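Beta-mannosidase (Trichoderma harzianum, PDB 4CVU) probably hydrolyses terminal beta-mannosidic linkages at the non-reducing ends of mannosides, as a fungal glycoside hydrolase family 2 enzyme. Local coordinates at residues A[653-665]-A[930-942]. Sequence-based numbering, arbitrary orientation.
Sequences ERYYPTPDKTDPV and QVTVESLWDLTTP. With CD (cadmium ion), chain Q; NAG (2-acetamido-2-deoxy-beta-D-glucopyranose), chain H; NAG (2-acetamido-2-deoxy-beta-D-glucopyranose), chain B.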
# COMPACT_ATOMS: atom_id res chain seq x y z
N GLU A 653 -21.85 -19.24 -0.24
CA GLU A 653 -23.16 -19.10 0.35
C GLU A 653 -23.88 -20.42 0.32
O GLU A 653 -24.61 -20.74 1.23
CB GLU A 653 -24.01 -18.03 -0.35
CG GLU A 653 -23.58 -16.60 -0.06
CD GLU A 653 -24.27 -15.58 -0.95
OE1 GLU A 653 -24.96 -15.95 -1.93
OE2 GLU A 653 -24.13 -14.40 -0.63
N ARG A 654 -23.62 -21.21 -0.71
CA ARG A 654 -24.34 -22.48 -0.88
C ARG A 654 -23.84 -23.58 0.05
O ARG A 654 -24.64 -24.43 0.45
CB ARG A 654 -24.24 -22.97 -2.31
CG ARG A 654 -25.02 -24.25 -2.57
CD ARG A 654 -24.90 -24.68 -4.03
NE ARG A 654 -25.77 -23.92 -4.93
CZ ARG A 654 -27.04 -24.23 -5.23
NH1 ARG A 654 -27.64 -25.29 -4.69
NH2 ARG A 654 -27.72 -23.46 -6.05
N TYR A 655 -22.56 -23.51 0.44
CA TYR A 655 -21.91 -24.63 1.11
C TYR A 655 -21.24 -24.35 2.45
O TYR A 655 -21.18 -25.26 3.30
CB TYR A 655 -20.87 -25.28 0.18
CG TYR A 655 -21.49 -25.93 -1.04
CD1 TYR A 655 -22.23 -27.11 -0.93
CD2 TYR A 655 -21.33 -25.37 -2.28
CE1 TYR A 655 -22.77 -27.71 -2.06
CE2 TYR A 655 -21.88 -25.95 -3.40
CZ TYR A 655 -22.61 -27.11 -3.29
OH TYR A 655 -23.14 -27.67 -4.42
N TYR A 656 -20.76 -23.12 2.65
CA TYR A 656 -19.91 -22.80 3.81
C TYR A 656 -20.43 -21.66 4.68
O TYR A 656 -21.13 -20.78 4.22
CB TYR A 656 -18.50 -22.47 3.33
CG TYR A 656 -17.86 -23.66 2.69
CD1 TYR A 656 -17.17 -24.58 3.45
CD2 TYR A 656 -18.04 -23.90 1.34
CE1 TYR A 656 -16.62 -25.73 2.87
CE2 TYR A 656 -17.51 -25.03 0.74
CZ TYR A 656 -16.81 -25.95 1.50
OH TYR A 656 -16.32 -27.05 0.86
N PRO A 657 -20.06 -21.65 5.97
CA PRO A 657 -20.61 -20.56 6.77
C PRO A 657 -20.20 -19.25 6.12
O PRO A 657 -19.14 -19.18 5.54
CB PRO A 657 -19.95 -20.77 8.14
CG PRO A 657 -19.53 -22.22 8.15
CD PRO A 657 -19.15 -22.51 6.74
N THR A 658 -21.06 -18.23 6.22
CA THR A 658 -20.85 -16.95 5.55
C THR A 658 -20.39 -15.94 6.57
O THR A 658 -21.17 -15.52 7.43
CB THR A 658 -22.16 -16.41 4.95
OG1 THR A 658 -23.14 -16.42 5.98
CG2 THR A 658 -22.64 -17.31 3.79
N PRO A 659 -19.12 -15.52 6.50
CA PRO A 659 -18.68 -14.68 7.61
C PRO A 659 -19.47 -13.37 7.76
O PRO A 659 -20.00 -12.85 6.78
CB PRO A 659 -17.22 -14.40 7.29
CG PRO A 659 -16.81 -15.53 6.43
CD PRO A 659 -18.02 -15.92 5.63
N ASP A 660 -19.50 -12.84 8.98
CA ASP A 660 -20.09 -11.54 9.26
C ASP A 660 -19.30 -10.86 10.39
O ASP A 660 -19.84 -10.56 11.43
CB ASP A 660 -21.54 -11.73 9.67
CG ASP A 660 -22.33 -10.45 9.68
OD1 ASP A 660 -22.19 -9.63 8.78
OD2 ASP A 660 -23.12 -10.28 10.61
N LYS A 661 -18.02 -10.67 10.17
CA LYS A 661 -17.10 -10.16 11.19
C LYS A 661 -17.19 -8.67 11.33
O LYS A 661 -17.25 -7.95 10.34
CB LYS A 661 -15.65 -10.48 10.83
CG LYS A 661 -15.34 -11.94 10.58
CD LYS A 661 -15.27 -12.62 11.91
CE LYS A 661 -14.86 -14.05 11.79
NZ LYS A 661 -14.83 -14.53 13.19
N THR A 662 -17.17 -8.21 12.58
CA THR A 662 -17.38 -6.83 12.92
C THR A 662 -16.19 -5.98 12.46
O THR A 662 -16.38 -4.90 11.93
CB THR A 662 -17.68 -6.70 14.45
OG1 THR A 662 -18.94 -7.34 14.72
CG2 THR A 662 -17.74 -5.26 14.91
N ASP A 663 -14.97 -6.46 12.66
CA ASP A 663 -13.77 -5.82 12.10
C ASP A 663 -13.74 -6.10 10.57
O ASP A 663 -13.62 -7.26 10.16
CB ASP A 663 -12.52 -6.39 12.78
CG ASP A 663 -11.24 -5.68 12.39
OD1 ASP A 663 -11.18 -5.08 11.29
OD2 ASP A 663 -10.27 -5.72 13.19
N PRO A 664 -13.87 -5.05 9.74
CA PRO A 664 -13.96 -5.23 8.26
C PRO A 664 -12.76 -5.97 7.65
O PRO A 664 -12.90 -6.68 6.68
CB PRO A 664 -14.05 -3.78 7.70
CG PRO A 664 -13.66 -2.88 8.84
CD PRO A 664 -13.85 -3.62 10.14
N VAL A 665 -11.61 -5.81 8.27
CA VAL A 665 -10.39 -6.52 7.88
C VAL A 665 -10.47 -8.02 8.13
O VAL A 665 -10.06 -8.79 7.29
CB VAL A 665 -9.17 -6.00 8.64
CG1 VAL A 665 -7.97 -6.83 8.28
CG2 VAL A 665 -8.92 -4.53 8.35
N GLN A 930 3.87 -15.75 16.10
CA GLN A 930 2.84 -15.03 15.36
C GLN A 930 1.96 -16.00 14.60
O GLN A 930 1.00 -15.59 13.98
CB GLN A 930 3.44 -14.01 14.40
CG GLN A 930 4.47 -13.06 15.06
CD GLN A 930 5.57 -12.62 14.09
OE1 GLN A 930 5.44 -12.79 12.86
NE2 GLN A 930 6.68 -12.06 14.64
N VAL A 931 2.27 -17.28 14.66
CA VAL A 931 1.41 -18.26 13.96
C VAL A 931 0.09 -18.32 14.69
O VAL A 931 0.10 -18.27 15.92
CB VAL A 931 2.05 -19.64 13.92
CG1 VAL A 931 1.09 -20.69 13.35
CG2 VAL A 931 3.34 -19.61 13.12
N THR A 932 -1.03 -18.55 13.98
CA THR A 932 -2.33 -18.62 14.62
C THR A 932 -3.01 -19.88 14.12
O THR A 932 -2.55 -20.46 13.13
CB THR A 932 -3.27 -17.43 14.23
OG1 THR A 932 -3.59 -17.51 12.82
CG2 THR A 932 -2.61 -16.06 14.52
N VAL A 933 -4.02 -20.34 14.85
CA VAL A 933 -4.84 -21.51 14.44
C VAL A 933 -6.32 -21.17 14.49
O VAL A 933 -6.74 -20.35 15.29
CB VAL A 933 -4.49 -22.78 15.28
CG1 VAL A 933 -4.85 -22.62 16.76
CG2 VAL A 933 -5.20 -24.04 14.72
N GLU A 934 -7.14 -21.82 13.65
CA GLU A 934 -8.54 -21.49 13.65
C GLU A 934 -9.21 -22.69 13.07
O GLU A 934 -8.52 -23.62 12.68
CB GLU A 934 -8.83 -20.28 12.75
CG GLU A 934 -8.76 -20.61 11.25
CD GLU A 934 -8.80 -19.36 10.40
OE1 GLU A 934 -7.86 -18.49 10.53
OE2 GLU A 934 -9.78 -19.21 9.62
N SER A 935 -10.54 -22.64 13.04
CA SER A 935 -11.36 -23.72 12.42
C SER A 935 -12.62 -23.18 11.77
O SER A 935 -12.94 -22.00 11.80
CB SER A 935 -11.70 -24.78 13.49
OG SER A 935 -12.72 -24.34 14.43
N LEU A 936 -13.42 -24.07 11.23
CA LEU A 936 -14.66 -23.66 10.64
C LEU A 936 -15.48 -22.80 11.58
O LEU A 936 -16.16 -21.84 11.14
CB LEU A 936 -15.45 -24.93 10.30
CG LEU A 936 -16.62 -24.77 9.37
CD1 LEU A 936 -16.21 -24.48 7.93
CD2 LEU A 936 -17.44 -26.06 9.44
N TRP A 937 -15.49 -23.17 12.86
CA TRP A 937 -16.24 -22.42 13.88
C TRP A 937 -15.97 -20.94 13.81
O TRP A 937 -16.85 -20.11 13.99
CB TRP A 937 -15.90 -22.97 15.28
CG TRP A 937 -16.29 -22.07 16.42
CD1 TRP A 937 -15.46 -21.22 17.12
CD2 TRP A 937 -17.59 -21.91 16.95
NE1 TRP A 937 -16.19 -20.55 18.05
CE2 TRP A 937 -17.50 -20.94 17.97
CE3 TRP A 937 -18.84 -22.47 16.65
CZ2 TRP A 937 -18.61 -20.53 18.72
CZ3 TRP A 937 -19.95 -22.06 17.39
CH2 TRP A 937 -19.83 -21.09 18.42
N ASP A 938 -14.72 -20.58 13.53
CA ASP A 938 -14.34 -19.17 13.61
C ASP A 938 -14.92 -18.33 12.46
O ASP A 938 -15.01 -17.13 12.58
CB ASP A 938 -12.83 -19.04 13.65
CG ASP A 938 -12.26 -19.55 14.93
OD1 ASP A 938 -12.57 -18.97 15.98
OD2 ASP A 938 -11.53 -20.56 14.89
N LEU A 939 -15.36 -18.97 11.37
CA LEU A 939 -16.03 -18.24 10.28
C LEU A 939 -17.37 -17.65 10.74
O LEU A 939 -17.83 -16.68 10.16
CB LEU A 939 -16.28 -19.14 9.08
CG LEU A 939 -15.07 -19.75 8.35
CD1 LEU A 939 -15.53 -20.53 7.14
CD2 LEU A 939 -14.11 -18.67 7.92
N THR A 940 -17.94 -18.20 11.81
CA THR A 940 -19.32 -17.98 12.20
C THR A 940 -19.44 -16.96 13.36
O THR A 940 -20.53 -16.55 13.68
CB THR A 940 -19.99 -19.33 12.60
OG1 THR A 940 -19.75 -19.65 13.98
CG2 THR A 940 -19.46 -20.52 11.72
N THR A 941 -18.32 -16.56 13.97
CA THR A 941 -18.31 -15.63 15.08
C THR A 941 -18.18 -14.16 14.63
O THR A 941 -17.68 -13.90 13.53
CB THR A 941 -17.14 -15.93 16.04
OG1 THR A 941 -15.90 -15.90 15.32
CG2 THR A 941 -17.30 -17.31 16.67
N PRO A 942 -18.62 -13.21 15.44
CA PRO A 942 -18.50 -11.82 15.06
C PRO A 942 -17.06 -11.38 15.25
O PRO A 942 -16.33 -12.10 15.93
CB PRO A 942 -19.43 -11.10 16.04
CG PRO A 942 -19.80 -12.09 17.07
CD PRO A 942 -18.96 -13.31 16.86
OXT PRO A 942 -16.68 -10.36 14.66
CD CD Q . -24.08 -8.12 9.64
C1 NAG H . -18.91 -8.97 5.86
C2 NAG H . -19.97 -7.91 6.25
C3 NAG H . -21.35 -8.17 5.66
C4 NAG H . -21.21 -8.43 4.17
C5 NAG H . -20.23 -9.58 3.94
C6 NAG H . -20.04 -9.88 2.44
C7 NAG H . -19.80 -6.66 8.32
C8 NAG H . -20.04 -6.58 9.80
N2 NAG H . -20.13 -7.77 7.68
O3 NAG H . -22.14 -7.03 5.86
O4 NAG H . -22.48 -8.77 3.64
O5 NAG H . -18.98 -9.25 4.49
O6 NAG H . -19.59 -8.73 1.75
O7 NAG H . -19.33 -5.70 7.73
C1 NAG B . -24.75 -10.67 -5.78
C2 NAG B . -25.55 -11.04 -7.02
C3 NAG B . -26.96 -11.46 -6.70
C4 NAG B . -26.95 -12.53 -5.63
C5 NAG B . -26.17 -12.03 -4.43
C6 NAG B . -26.08 -13.12 -3.36
C7 NAG B . -25.20 -9.95 -9.20
C8 NAG B . -25.27 -8.66 -9.96
N2 NAG B . -25.58 -9.90 -7.91
O3 NAG B . -27.52 -12.00 -7.86
O4 NAG B . -28.27 -12.85 -5.26
O5 NAG B . -24.84 -11.69 -4.81
O6 NAG B . -25.18 -12.68 -2.37
O7 NAG B . -24.85 -10.98 -9.78
O HOH W 1 -19.12 -14.41 11.31
O HOH W 2 -14.00 -8.87 14.10
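The C-terminal tail of the chain docks on the loop that joins helix 638-655 to helix 664-692, and Lys661 makes the main polar link. Its ammonium NZ donates to Asp938 O at 2.7 Å, nearly along the C=O axis (169°). The same NZ donates to Thr941 O at 2.9 Å, from above that carbonyl plane. The lysine chain bends at chi2 (-77°) and then runs extended, which brings NZ to these two carbonyls. With an alanine in place of Lys661, both would probably lose this shared donor, and the tail would be held less firmly. The tail follows strand 932-934, an edge strand of the C-terminal Ig-fold domain, so the contact joins that domain to the loop between the two helices. Thr662 N gives a nearly straight bond (173°) to the terminal carboxylate, 3.0 Å from Pro942 OXT. One water accepts from Asp660 N and donates to Leu939 O and Thr941 O. Next to these polar bonds, Pro657 packs on residues 936-940. Pro657 CD lies 3.7 Å from Leu936 CD1, and Pro657 CB 3.6 Å from Thr940 CG2. Leu939 crosses Pro657 at about a right angle, CB to CB 4.1 Å. Pro659 CA approaches Leu939 O at 3.4 Å in a CH...O contact. Asp660 binds a cadmium ion through OD1 and OD2.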